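Long-range contacts in mandelate racemase/muconate lactonizing enzyme-like protein (Rubrobacter xylanophilus DSM 9941, PDB 3CYJ), which is of unknown function but belongs to the enolase superfamily, pairing an N-terminal capping domain with a barrel domain that holds a metal site: residues V264-D270 with I292-C298; V283-R288 with A309-L313; G50-G54 with H322-E326; S25-Q30 with K166-E170. All coordinates share one frame; numbering follows the deposited sequence.

Contact 1: V264-D270 with I292-C298; sequences VDILQAD and IPFSAHC
Leu267 and Phe294 face each other as neighbours on two parallel strands of the enolase-type barrel, 266-269 and 294-296, joined by a beta-alpha-beta crossover whose helical part includes helix 283-290. The backbones are laced in the alternating manner of parallel sheets. Leu267 N gives its hydrogen to Pro293 O, Leu267 O receives Ser295 N at 2.8 Å, and Ala269 O receives His297 N, while the bond from Ala269 N to Ser295 O is weak.

Phe294 can be followed outward. Its CG stands anti to the backbone N (chi1 170°), and this lays the ring along the neighbouring strand. CB and CG pass Leu267 O at 4.1 and 3.9 Å, and CD1 lies 3.4 Å from that same oxygen. One bond further, CE1 comes within 3.3 Å of Ala269 N and also meets Ala269 CB, which sits in the ring plane at its edge; CZ, at the tip, is 3.8 Å from Ala269 N. Val283 and Cys287 of the covering helix pack on the same side chain.

Gln268 and Ser295 leave by the other face of the sheet, where Tyr219 takes up Gln268 OE1 and His315 engages Ser295 OG. Gln268 NE2 bonds weakly to Glu221 OE2, a sodium ligand, making Gln268 a second-shell residue. Farther along, His297 turns its imidazole into the barrel mouth, about 4 Å from the bound sodium ion. Asp270, whose OD1 is bonded to Thr272 OG1, lies beside it with carboxylate and ring planes 56° apart, and Asp270 OD2 meets the imidazole edge at His297 CD2, 3.5 Å away.

Contact 2: V283-R288 with A309-L313; sequences VDGICR and AVESL
Asp284 and Ser312 bury the most surface here, and both owe it to one carboxylate set against a turn. Residues Val310 to Leu313 form a type I beta turn leading into barrel strand 313-319, and Asp284, in the first turn of helix 283-290, presents its two oxygens to the amides of the turn. Asp284 OD2 receives Glu311 N at 2.7 Å, and Asp284 OD1 receives Ser312 N at 2.9 Å, each through the syn lone pair. The hydroxyl of Ser312 adds a third bond: with chi1 at 52°, Ser312 OG swings back over its own backbone and donates to Asp284 OD1 at 2.8 Å. The same hydroxyl rests on Cys287 CB, while Ser312 CB packs on Arg288 CD at 3.7 Å.

Glu311 crosses Asp284 at about a right angle. Its main partner is Arg282 of a third subunit, in a salt bridge; the pairing with Arg288 NE is long, and the place of Glu311 OE1 is uncertain.

Chemically, a carboxylate served by three donors has its orientation fixed, and those donors would tend to stabilise a negative charge on Asp284 although it is buried.

Contact 3: G50-G54 with H322-E326; sequences GYTYG and HARVE
Tyr53 and His322 stack face to face, joining the last strand of the N-terminal domain's antiparallel sheet, 46-53, to helix 320-329 of the barrel domain. Their ring centroids are 3.8 Å apart and the planes only 11° from parallel. The two side chains slide past each other in opposite directions: His322 CD2 lies over the centre of the tyrosine ring, whereas Tyr53 CD2 sits above the rim of the imidazole, 3.4 Å from His322 CE1. From the loop before helix 300-306, the backbone N of Ala299 donates to His322 ND1, which fixes the rotation of the imidazole and with it the stacked surface.

At its edge, and in its plane, the phenol of Tyr53 meets two further helix residues. Val325 CG1 touches Tyr53 CE1 at 3.9 Å, and Glu326 OE2 receives Tyr53 OH at 2.5 Å on its anti side, 24° out of the carboxylate plane. Tyr51, two residues earlier and so on the same face of the strand, reaches the same oxygen from another direction. Its ring is brought toward the helix by chi1 of 57°, and Tyr51 OH lies 2.7 Å from Glu326 OE2 in a weak bond; Val302 N makes a second weak bond with this hydroxyl.

Glu326 OE1 is taken by the backbone N of Ala301, at the start of helix 300-306. Two phenols and an amide thus converge on a single buried carboxylate, a setting that would be expected to stabilise its negative charge, to help fix Tyr53 across the domain interface and to hold Tyr51 less firmly.

Contact 4: S25-Q30 with K166-E170; sequences SDGTLQ and KVGRE. With GOL (glycerol), chain F.
The tight turn between strands 8-26 and 29-31 of the capping domain meets the loop that follows barrel strand 162-166, with Asp26 facing Lys166 and Arg169. Asp26 shapes the turn itself: its OD1 accepts Thr28 N, making an Asx turn. The other oxygen, Asp26 OD2, receives O2 of a glycerol at 3.0 Å and forms a salt bridge with Arg90 of a fourth subunit.

Lys166 packs its chain against this residue, Lys166 CE lying 3.7 Å from Asp26 CB. Its NZ is hydrogen-bonded to OD2 of Asp194, a ligand of the sodium ion, and makes a weak bond to the glycerol O3, so the contact borders the metal pocket.

Arg169 supplies most of the surface on the barrel side. CG is anti to the backbone N (chi1 -171°) and the chain is extended as far as NE, which carries the guanidinium alongside the turn. There Arg169 NH2 donates to Asp26 O at 2.8 Å, the oxygen lying nearly in the guanidinium plane. Ser25 CB and Gln30 CG cover one face of the group, and Gln30 CD comes within 3.3 Å of Arg169 NH1, its amide plane only 18° from the guanidinium.

A water completes the junction, accepting from Gly27 N at 2.8 Å and donating to Val167 O at 3.1 Å.

Overall arrangement
Two contacts build the barrel and two dock the capping domain on it. Contacts 1 and 2, centres about 10 Å apart, interleave along the chain; they meet at Phe294 of contact 1, which packs on Val283 and Val310 and whose N lies 2.9 Å from Ser312 O, a probable hydrogen bond. Contacts 3 and 4 join the two domains through the same antiparallel sheet, centres about 21 Å apart and also alternating in sequence. Contact 3 spans both barrel contacts in the chain and touches contact 1 where Cys298 meets His322. Contact 2 is farthest from contact 4, about 30 Å between centres, whereas contacts 1 and 4 approach the sodium site from different barrel strands.

Contact 1: V264-D270 with I292-C298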
loop_
_atom_site.group_PDB
_atom_site.type_symbol
_atom_site.label_atom_id
_atom_site.label_comp_id
_atom_site.label_asym_id
_atom_site.label_seq_id
_atom_site.Cartn_x
_atom_site.Cartn_y
_atom_site.Cartn_z
ATOM N N VAL A 264 12.295 -11.587 4.778
ATOM C CA VAL A 264 13.125 -12.344 5.743
ATOM C C VAL A 264 14.116 -11.452 6.468
ATOM O O VAL A 264 14.341 -10.305 6.042
ATOM C CB VAL A 264 13.964 -13.489 5.061
ATOM C CG1 VAL A 264 13.050 -14.565 4.450
ATOM C CG2 VAL A 264 14.912 -12.951 3.999
ATOM N N ASP A 265 14.717 -11.985 7.550
ATOM C CA ASP A 265 15.849 -11.332 8.193
ATOM C C ASP A 265 17.171 -11.745 7.530
ATOM O O ASP A 265 18.152 -10.979 7.549
ATOM C CB ASP A 265 15.904 -11.673 9.694
ATOM C CG ASP A 265 14.583 -11.369 10.423
ATOM O OD1 ASP A 265 14.133 -10.201 10.374
ATOM O OD2 ASP A 265 13.981 -12.276 11.035
ATOM N N ILE A 266 17.237 -12.975 7.018
ATOM C CA ILE A 266 18.456 -13.492 6.429
ATOM C C ILE A 266 18.175 -14.209 5.093
ATOM O O ILE A 266 17.345 -15.105 5.030
ATOM C CB ILE A 266 19.225 -14.471 7.399
ATOM C CG1 ILE A 266 19.516 -13.803 8.748
ATOM C CG2 ILE A 266 20.551 -14.928 6.764
ATOM C CD1 ILE A 266 20.377 -14.575 9.654
ATOM N N LEU A 267 18.864 -13.794 4.027
ATOM C CA LEU A 267 18.639 -14.353 2.722
ATOM C C LEU A 267 19.631 -15.488 2.483
ATOM O O LEU A 267 20.812 -15.370 2.837
ATOM C CB LEU A 267 18.775 -13.273 1.662
ATOM C CG LEU A 267 18.570 -13.701 0.184
ATOM C CD1 LEU A 267 17.231 -14.302 0.021
ATOM C CD2 LEU A 267 18.566 -12.555 -0.740
ATOM N N GLN A 268 19.157 -16.586 1.896
ATOM C CA GLN A 268 20.010 -17.710 1.608
ATOM C C GLN A 268 19.994 -17.992 0.138
ATOM O O GLN A 268 18.988 -17.775 -0.521
ATOM C CB GLN A 268 19.493 -18.963 2.288
ATOM C CG GLN A 268 19.315 -18.826 3.765
ATOM C CD GLN A 268 18.659 -20.037 4.368
ATOM O OE1 GLN A 268 18.936 -20.369 5.488
ATOM N NE2 GLN A 268 17.758 -20.680 3.638
ATOM N N ALA A 269 21.116 -18.494 -0.384
ATOM C CA ALA A 269 21.110 -19.115 -1.692
ATOM C C ALA A 269 22.142 -20.259 -1.729
ATOM O O ALA A 269 22.992 -20.392 -0.853
ATOM C CB ALA A 269 21.293 -18.072 -2.825
ATOM N N ASP A 270 22.001 -21.134 -2.709
ATOM C CA ASP A 270 22.830 -22.321 -2.812
ATOM C C ASP A 270 23.573 -22.183 -4.115
ATOM O O ASP A 270 22.964 -22.160 -5.180
ATOM C CB ASP A 270 21.884 -23.515 -2.831
ATOM C CG ASP A 270 22.588 -24.872 -2.984
ATOM O OD1 ASP A 270 23.656 -24.988 -3.644
ATOM O OD2 ASP A 270 22.016 -25.843 -2.485
ATOM N N ILE A 292 20.299 -6.659 4.329
ATOM C CA ILE A 292 20.192 -7.843 5.115
ATOM C C ILE A 292 21.437 -8.701 4.884
ATOM O O ILE A 292 22.001 -8.693 3.789
ATOM C CB ILE A 292 18.866 -8.621 4.760
ATOM C CG1 ILE A 292 18.845 -9.069 3.282
ATOM C CG2 ILE A 292 17.644 -7.786 5.160
ATOM C CD1 ILE A 292 17.607 -9.779 2.852
ATOM N N PRO A 293 21.842 -9.473 5.893
ATOM C CA PRO A 293 22.909 -10.474 5.727
ATOM C C PRO A 293 22.530 -11.630 4.779
ATOM O O PRO A 293 21.365 -11.878 4.508
ATOM C CB PRO A 293 23.095 -11.071 7.161
ATOM C CG PRO A 293 22.120 -10.305 8.092
ATOM C CD PRO A 293 21.129 -9.582 7.195
ATOM N N PHE A 294 23.548 -12.303 4.257
ATOM C CA PHE A 294 23.387 -13.435 3.373
ATOM C C PHE A 294 23.930 -14.722 4.061
ATOM O O PHE A 294 24.853 -14.656 4.870
ATOM C CB PHE A 294 24.111 -13.157 2.045
ATOM C CG PHE A 294 24.217 -14.350 1.145
ATOM C CD1 PHE A 294 23.125 -14.777 0.383
ATOM C CD2 PHE A 294 25.422 -15.093 1.076
ATOM C CE1 PHE A 294 23.244 -15.941 -0.476
ATOM C CE2 PHE A 294 25.554 -16.194 0.219
ATOM C CZ PHE A 294 24.473 -16.630 -0.533
ATOM N N SER A 295 23.391 -15.890 3.719
ATOM C CA SER A 295 23.974 -17.117 4.243
ATOM C C SER A 295 23.954 -18.178 3.139
ATOM O O SER A 295 22.898 -18.397 2.483
ATOM C CB SER A 295 23.208 -17.583 5.477
ATOM O OG SER A 295 23.738 -18.804 5.949
ATOM N N ALA A 296 25.110 -18.776 2.861
ATOM C CA ALA A 296 25.172 -19.780 1.812
ATOM C C ALA A 296 24.657 -21.134 2.270
ATOM O O ALA A 296 24.890 -21.587 3.408
ATOM C CB ALA A 296 26.556 -19.893 1.250
ATOM N N HIS A 297 23.894 -21.742 1.394
ATOM C CA HIS A 297 23.236 -23.007 1.703
ATOM C C HIS A 297 23.947 -24.146 0.929
ATOM O O HIS A 297 24.170 -24.010 -0.290
ATOM C CB HIS A 297 21.762 -22.854 1.310
ATOM C CG HIS A 297 20.938 -24.078 1.506
ATOM N ND1 HIS A 297 20.337 -24.382 2.713
ATOM C CD2 HIS A 297 20.580 -25.061 0.639
ATOM C CE1 HIS A 297 19.663 -25.515 2.584
ATOM N NE2 HIS A 297 19.795 -25.947 1.337
ATOM N N CYS A 298 24.349 -25.205 1.668
ATOM C CA CYS A 298 24.921 -26.471 1.138
ATOM C C CYS A 298 26.292 -26.349 0.387
ATOM O O CYS A 298 26.815 -25.249 0.214
ATOM C CB CYS A 298 23.838 -27.215 0.301
ATOM S SG CYS A 298 22.536 -28.015 1.423
#

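Contact 2: V283-R288 with A309-L313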
loop_
_atom_site.group_PDB
_atom_site.type_symbol
_atom_site.label_atom_id
_atom_site.label_comp_id
_atom_site.label_asym_id
_atom_site.label_seq_id
_atom_site.Cartn_x
_atom_site.Cartn_y
_atom_site.Cartn_z
ATOM N N VAL A 283 24.232 -11.532 -5.736
ATOM C CA VAL A 283 23.496 -11.657 -4.508
ATOM C C VAL A 283 23.788 -10.534 -3.539
ATOM O O VAL A 283 22.870 -10.044 -2.864
ATOM C CB VAL A 283 23.740 -13.057 -3.881
ATOM C CG1 VAL A 283 23.861 -12.962 -2.385
ATOM C CG2 VAL A 283 22.654 -14.008 -4.330
ATOM N N ASP A 284 25.045 -10.098 -3.504
ATOM C CA ASP A 284 25.424 -8.879 -2.751
ATOM C C ASP A 284 24.555 -7.664 -3.062
ATOM O O ASP A 284 24.080 -6.971 -2.161
ATOM C CB ASP A 284 26.853 -8.490 -3.094
ATOM C CG ASP A 284 27.813 -8.724 -1.961
ATOM O OD1 ASP A 284 27.338 -8.924 -0.834
ATOM O OD2 ASP A 284 29.046 -8.664 -2.214
ATOM N N GLY A 285 24.346 -7.415 -4.350
ATOM C CA GLY A 285 23.519 -6.320 -4.789
ATOM C C GLY A 285 22.122 -6.443 -4.252
ATOM O O GLY A 285 21.509 -5.438 -3.897
ATOM N N ILE A 286 21.589 -7.663 -4.165
ATOM C CA ILE A 286 20.275 -7.792 -3.538
ATOM C C ILE A 286 20.367 -7.554 -2.050
ATOM O O ILE A 286 19.581 -6.816 -1.476
ATOM C CB ILE A 286 19.565 -9.139 -3.841
ATOM C CG1 ILE A 286 19.332 -9.302 -5.353
ATOM C CG2 ILE A 286 18.267 -9.205 -3.098
ATOM C CD1 ILE A 286 18.213 -8.549 -5.857
ATOM N N CYS A 287 21.344 -8.183 -1.429
ATOM C CA CYS A 287 21.471 -8.114 0.009
ATOM C C CYS A 287 21.874 -6.726 0.513
ATOM O O CYS A 287 21.310 -6.262 1.490
ATOM C CB CYS A 287 22.437 -9.186 0.522
ATOM S SG CYS A 287 21.638 -10.823 0.466
ATOM N N ARG A 288 22.871 -6.095 -0.102
ATOM C CA ARG A 288 23.260 -4.732 0.320
ATOM C C ARG A 288 22.137 -3.717 -0.008
ATOM O O ARG A 288 21.874 -2.790 0.778
ATOM C CB ARG A 288 24.587 -4.270 -0.337
ATOM C CG ARG A 288 25.807 -5.178 -0.205
ATOM C CD ARG A 288 26.155 -5.456 1.246
ATOM N NE ARG A 288 26.473 -4.260 2.015
ATOM C CZ ARG A 288 25.756 -3.792 3.039
ATOM N NH1 ARG A 288 26.155 -2.676 3.665
ATOM N NH2 ARG A 288 24.651 -4.415 3.454
ATOM N N ALA A 309 33.673 -13.832 -2.123
ATOM C CA ALA A 309 33.374 -12.715 -3.022
ATOM C C ALA A 309 32.115 -11.920 -2.610
ATOM O O ALA A 309 31.720 -10.970 -3.301
ATOM C CB ALA A 309 33.234 -13.223 -4.433
ATOM N N VAL A 310 31.466 -12.359 -1.526
ATOM C CA VAL A 310 30.147 -11.840 -1.109
ATOM C C VAL A 310 30.328 -10.985 0.143
ATOM O O VAL A 310 30.653 -11.509 1.206
ATOM C CB VAL A 310 29.122 -13.037 -0.883
ATOM C CG1 VAL A 310 27.744 -12.563 -0.361
ATOM C CG2 VAL A 310 28.964 -13.817 -2.183
ATOM N N GLU A 311 30.204 -9.672 0.006
ATOM C CA GLU A 311 30.392 -8.798 1.148
ATOM C C GLU A 311 29.403 -9.054 2.295
ATOM O O GLU A 311 29.761 -9.087 3.493
ATOM C CB GLU A 311 30.310 -7.331 0.730
ATOM C CG GLU A 311 30.862 -6.487 1.880
ATOM C CD GLU A 311 30.737 -4.999 1.659
ATOM O OE1 GLU A 311 30.089 -4.596 0.650
ATOM O OE2 GLU A 311 31.264 -4.259 2.537
ATOM N N SER A 312 28.144 -9.234 1.921
ATOM C CA SER A 312 27.073 -9.385 2.913
ATOM C C SER A 312 27.053 -10.775 3.607
ATOM O O SER A 312 26.163 -11.069 4.411
ATOM C CB SER A 312 25.708 -9.002 2.302
ATOM O OG SER A 312 25.525 -9.715 1.115
ATOM N N LEU A 313 28.071 -11.602 3.344
ATOM C CA LEU A 313 28.160 -12.928 4.015
ATOM C C LEU A 313 28.135 -12.908 5.561
ATOM O O LEU A 313 28.972 -12.262 6.207
ATOM C CB LEU A 313 29.390 -13.702 3.524
ATOM C CG LEU A 313 29.477 -15.129 4.072
ATOM C CD1 LEU A 313 28.572 -16.146 3.352
ATOM C CD2 LEU A 313 30.901 -15.568 4.039
#

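Contact 3: G50-G54 with H322-E326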
loop_
_atom_site.group_PDB
_atom_site.type_symbol
_atom_site.label_atom_id
_atom_site.label_comp_id
_atom_site.label_asym_id
_atom_site.label_seq_id
_atom_site.Cartn_x
_atom_site.Cartn_y
_atom_site.Cartn_z
ATOM N N GLY A 50 33.199 -28.452 -11.660
ATOM C CA GLY A 50 32.063 -27.913 -10.931
ATOM C C GLY A 50 31.101 -29.055 -10.686
ATOM O O GLY A 50 31.153 -30.064 -11.414
ATOM N N TYR A 51 30.238 -28.935 -9.670
ATOM C CA TYR A 51 29.262 -29.983 -9.424
ATOM C C TYR A 51 27.945 -29.421 -8.890
ATOM O O TYR A 51 27.863 -28.246 -8.531
ATOM C CB TYR A 51 29.822 -31.015 -8.438
ATOM C CG TYR A 51 30.252 -30.402 -7.100
ATOM C CD1 TYR A 51 29.360 -30.343 -6.061
ATOM C CD2 TYR A 51 31.569 -29.887 -6.894
ATOM C CE1 TYR A 51 29.700 -29.803 -4.853
ATOM C CE2 TYR A 51 31.933 -29.309 -5.651
ATOM C CZ TYR A 51 30.970 -29.284 -4.629
ATOM O OH TYR A 51 31.210 -28.776 -3.366
ATOM N N THR A 52 26.915 -30.268 -8.832
ATOM C CA THR A 52 25.693 -29.886 -8.141
ATOM C C THR A 52 25.206 -31.141 -7.460
ATOM O O THR A 52 25.751 -32.221 -7.717
ATOM C CB THR A 52 24.624 -29.273 -9.142
ATOM O OG1 THR A 52 23.554 -28.656 -8.408
ATOM C CG2 THR A 52 24.090 -30.335 -10.154
ATOM N N TYR A 53 24.250 -31.026 -6.548
ATOM C CA TYR A 53 23.619 -32.194 -5.921
ATOM C C TYR A 53 22.153 -32.205 -6.378
ATOM O O TYR A 53 21.467 -31.179 -6.300
ATOM C CB TYR A 53 23.681 -32.103 -4.402
ATOM C CG TYR A 53 25.093 -32.131 -3.878
ATOM C CD1 TYR A 53 25.785 -33.347 -3.766
ATOM C CD2 TYR A 53 25.750 -30.966 -3.510
ATOM C CE1 TYR A 53 27.077 -33.402 -3.308
ATOM C CE2 TYR A 53 27.063 -31.002 -3.029
ATOM C CZ TYR A 53 27.713 -32.241 -2.928
ATOM O OH TYR A 53 28.991 -32.353 -2.443
ATOM N N GLY A 54 21.669 -33.336 -6.870
ATOM C CA GLY A 54 20.314 -33.352 -7.399
ATOM C C GLY A 54 20.057 -34.664 -8.094
ATOM O O GLY A 54 20.705 -35.648 -7.774
ATOM N N HIS A 322 27.136 -33.192 2.613
ATOM C CA HIS A 322 27.943 -32.683 1.533
ATOM C C HIS A 322 29.383 -32.644 1.876
ATOM O O HIS A 322 30.214 -33.036 1.040
ATOM C CB HIS A 322 27.465 -31.300 1.099
ATOM C CG HIS A 322 26.122 -31.332 0.465
ATOM N ND1 HIS A 322 25.448 -30.194 0.079
ATOM C CD2 HIS A 322 25.312 -32.382 0.164
ATOM C CE1 HIS A 322 24.286 -30.538 -0.449
ATOM N NE2 HIS A 322 24.180 -31.861 -0.406
ATOM N N ALA A 323 29.701 -32.115 3.052
ATOM C CA ALA A 323 31.052 -32.202 3.585
ATOM C C ALA A 323 31.585 -33.653 3.442
ATOM O O ALA A 323 32.642 -33.897 2.854
ATOM C CB ALA A 323 31.073 -31.767 5.041
ATOM N N ARG A 324 30.813 -34.605 3.927
ATOM C CA ARG A 324 31.202 -36.021 3.873
ATOM C C ARG A 324 31.401 -36.535 2.440
ATOM O O ARG A 324 32.418 -37.120 2.130
ATOM C CB ARG A 324 30.161 -36.860 4.616
ATOM C CG ARG A 324 30.325 -38.377 4.517
ATOM C CD ARG A 324 29.209 -39.055 5.370
ATOM N NE ARG A 324 29.340 -40.503 5.345
ATOM C CZ ARG A 324 28.772 -41.292 4.443
ATOM N NH1 ARG A 324 27.979 -40.784 3.503
ATOM N NH2 ARG A 324 29.003 -42.601 4.486
ATOM N N VAL A 325 30.444 -36.302 1.551
ATOM C CA VAL A 325 30.595 -36.687 0.134
ATOM C C VAL A 325 31.794 -35.992 -0.536
ATOM O O VAL A 325 32.445 -36.566 -1.395
ATOM C CB VAL A 325 29.275 -36.387 -0.647
ATOM C CG1 VAL A 325 29.479 -36.295 -2.194
ATOM C CG2 VAL A 325 28.198 -37.400 -0.289
ATOM N N GLU A 326 32.055 -34.733 -0.182
ATOM C CA GLU A 326 33.167 -34.007 -0.778
ATOM C C GLU A 326 34.541 -34.582 -0.319
ATOM O O GLU A 326 35.419 -34.718 -1.139
ATOM C CB GLU A 326 33.016 -32.485 -0.565
ATOM C CG GLU A 326 31.950 -31.863 -1.482
ATOM C CD GLU A 326 31.190 -30.625 -0.898
ATOM O OE1 GLU A 326 31.684 -29.963 0.037
ATOM O OE2 GLU A 326 30.092 -30.302 -1.414
#

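Contact 4: S25-Q30 with K166-E170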
loop_
_atom_site.group_PDB
_atom_site.type_symbol
_atom_site.label_atom_id
_atom_site.label_comp_id
_atom_site.label_asym_id
_atom_site.label_seq_id
_atom_site.Cartn_x
_atom_site.Cartn_y
_atom_site.Cartn_z
ATOM N N SER A 25 16.377 -37.442 7.777
ATOM C CA SER A 25 15.093 -36.838 7.458
ATOM C C SER A 25 15.050 -35.418 8.012
ATOM O O SER A 25 15.887 -35.019 8.835
ATOM C CB SER A 25 13.961 -37.674 8.020
ATOM O OG SER A 25 14.006 -37.614 9.439
ATOM N N ASP A 26 14.066 -34.659 7.561
ATOM C CA ASP A 26 13.873 -33.334 8.074
ATOM C C ASP A 26 12.362 -33.206 8.145
ATOM O O ASP A 26 11.637 -34.239 7.970
ATOM C CB ASP A 26 14.561 -32.256 7.206
ATOM C CG ASP A 26 14.076 -32.229 5.754
ATOM O OD1 ASP A 26 12.874 -32.495 5.495
ATOM O OD2 ASP A 26 14.895 -31.898 4.861
ATOM N N GLY A 27 11.889 -31.986 8.384
ATOM C CA GLY A 27 10.474 -31.777 8.548
ATOM C C GLY A 27 9.642 -32.262 7.374
ATOM O O GLY A 27 8.555 -32.710 7.571
ATOM N N THR A 28 10.124 -32.198 6.148
ATOM C CA THR A 28 9.268 -32.573 5.045
ATOM C C THR A 28 9.856 -33.643 4.095
ATOM O O THR A 28 9.294 -33.859 3.017
ATOM C CB THR A 28 8.863 -31.290 4.175
ATOM O OG1 THR A 28 10.039 -30.538 3.866
ATOM C CG2 THR A 28 7.909 -30.373 4.895
ATOM N N LEU A 29 10.957 -34.305 4.456
ATOM C CA LEU A 29 11.560 -35.269 3.532
ATOM C C LEU A 29 12.464 -36.314 4.220
ATOM O O LEU A 29 13.007 -36.055 5.289
ATOM C CB LEU A 29 12.293 -34.543 2.413
ATOM C CG LEU A 29 12.684 -35.319 1.136
ATOM C CD1 LEU A 29 11.540 -35.515 0.200
ATOM C CD2 LEU A 29 13.763 -34.584 0.390
ATOM N N GLN A 30 12.592 -37.496 3.609
ATOM C CA GLN A 30 13.421 -38.600 4.090
ATOM C C GLN A 30 14.317 -39.004 2.927
ATOM O O GLN A 30 13.884 -39.049 1.763
ATOM C CB GLN A 30 12.568 -39.814 4.496
ATOM C CG GLN A 30 11.670 -39.618 5.706
ATOM C CD GLN A 30 10.809 -40.891 6.017
ATOM O OE1 GLN A 30 9.990 -41.307 5.211
ATOM N NE2 GLN A 30 11.015 -41.489 7.185
ATOM N N LYS A 166 17.553 -29.966 12.585
ATOM C CA LYS A 166 16.194 -30.036 12.080
ATOM C C LYS A 166 15.139 -30.141 13.176
ATOM O O LYS A 166 15.342 -30.770 14.216
ATOM C CB LYS A 166 16.064 -31.224 11.133
ATOM C CG LYS A 166 17.171 -31.355 10.075
ATOM C CD LYS A 166 17.263 -30.122 9.217
ATOM C CE LYS A 166 17.786 -30.470 7.846
ATOM N NZ LYS A 166 18.352 -29.263 7.221
ATOM N N VAL A 167 13.999 -29.496 12.935
ATOM C CA VAL A 167 12.825 -29.568 13.815
ATOM C C VAL A 167 11.587 -29.715 12.942
ATOM O O VAL A 167 11.619 -29.456 11.731
ATOM C CB VAL A 167 12.590 -28.231 14.650
ATOM C CG1 VAL A 167 13.603 -28.075 15.726
ATOM C CG2 VAL A 167 12.531 -26.991 13.700
ATOM N N GLY A 168 10.480 -30.071 13.565
ATOM C CA GLY A 168 9.200 -29.887 12.865
ATOM C C GLY A 168 8.538 -31.126 12.312
ATOM O O GLY A 168 7.354 -31.056 11.895
ATOM N N ARG A 169 9.285 -32.245 12.282
ATOM C CA ARG A 169 8.753 -33.524 11.800
ATOM C C ARG A 169 7.795 -34.197 12.811
ATOM O O ARG A 169 6.705 -34.644 12.443
ATOM C CB ARG A 169 9.892 -34.477 11.398
ATOM C CG ARG A 169 9.404 -35.721 10.703
ATOM C CD ARG A 169 10.533 -36.559 10.153
ATOM N NE ARG A 169 9.902 -37.598 9.357
ATOM C CZ ARG A 169 9.658 -37.497 8.052
ATOM N NH1 ARG A 169 9.016 -38.468 7.434
ATOM N NH2 ARG A 169 10.058 -36.424 7.355
ATOM N N GLU A 170 8.214 -34.259 14.077
ATOM C CA GLU A 170 7.344 -34.640 15.178
ATOM C C GLU A 170 7.334 -33.556 16.264
ATOM O O GLU A 170 8.046 -33.652 17.276
ATOM C CB GLU A 170 7.774 -35.981 15.763
ATOM C CG GLU A 170 7.122 -37.200 15.033
ATOM C CD GLU A 170 7.651 -38.539 15.545
ATOM O OE1 GLU A 170 7.386 -38.897 16.735
ATOM O OE2 GLU A 170 8.340 -39.217 14.745
HETATM C C1 GOL F . 18.408 -31.814 1.942
HETATM O O1 GOL F . 17.436 -32.847 2.117
HETATM C C2 GOL F . 18.626 -30.940 3.191
HETATM O O2 GOL F . 17.704 -31.085 4.297
HETATM C C3 GOL F . 18.665 -29.486 2.744
HETATM O O3 GOL F . 18.581 -28.686 3.908
HETATM O O HOH W 1 13.442 -29.863 9.225
#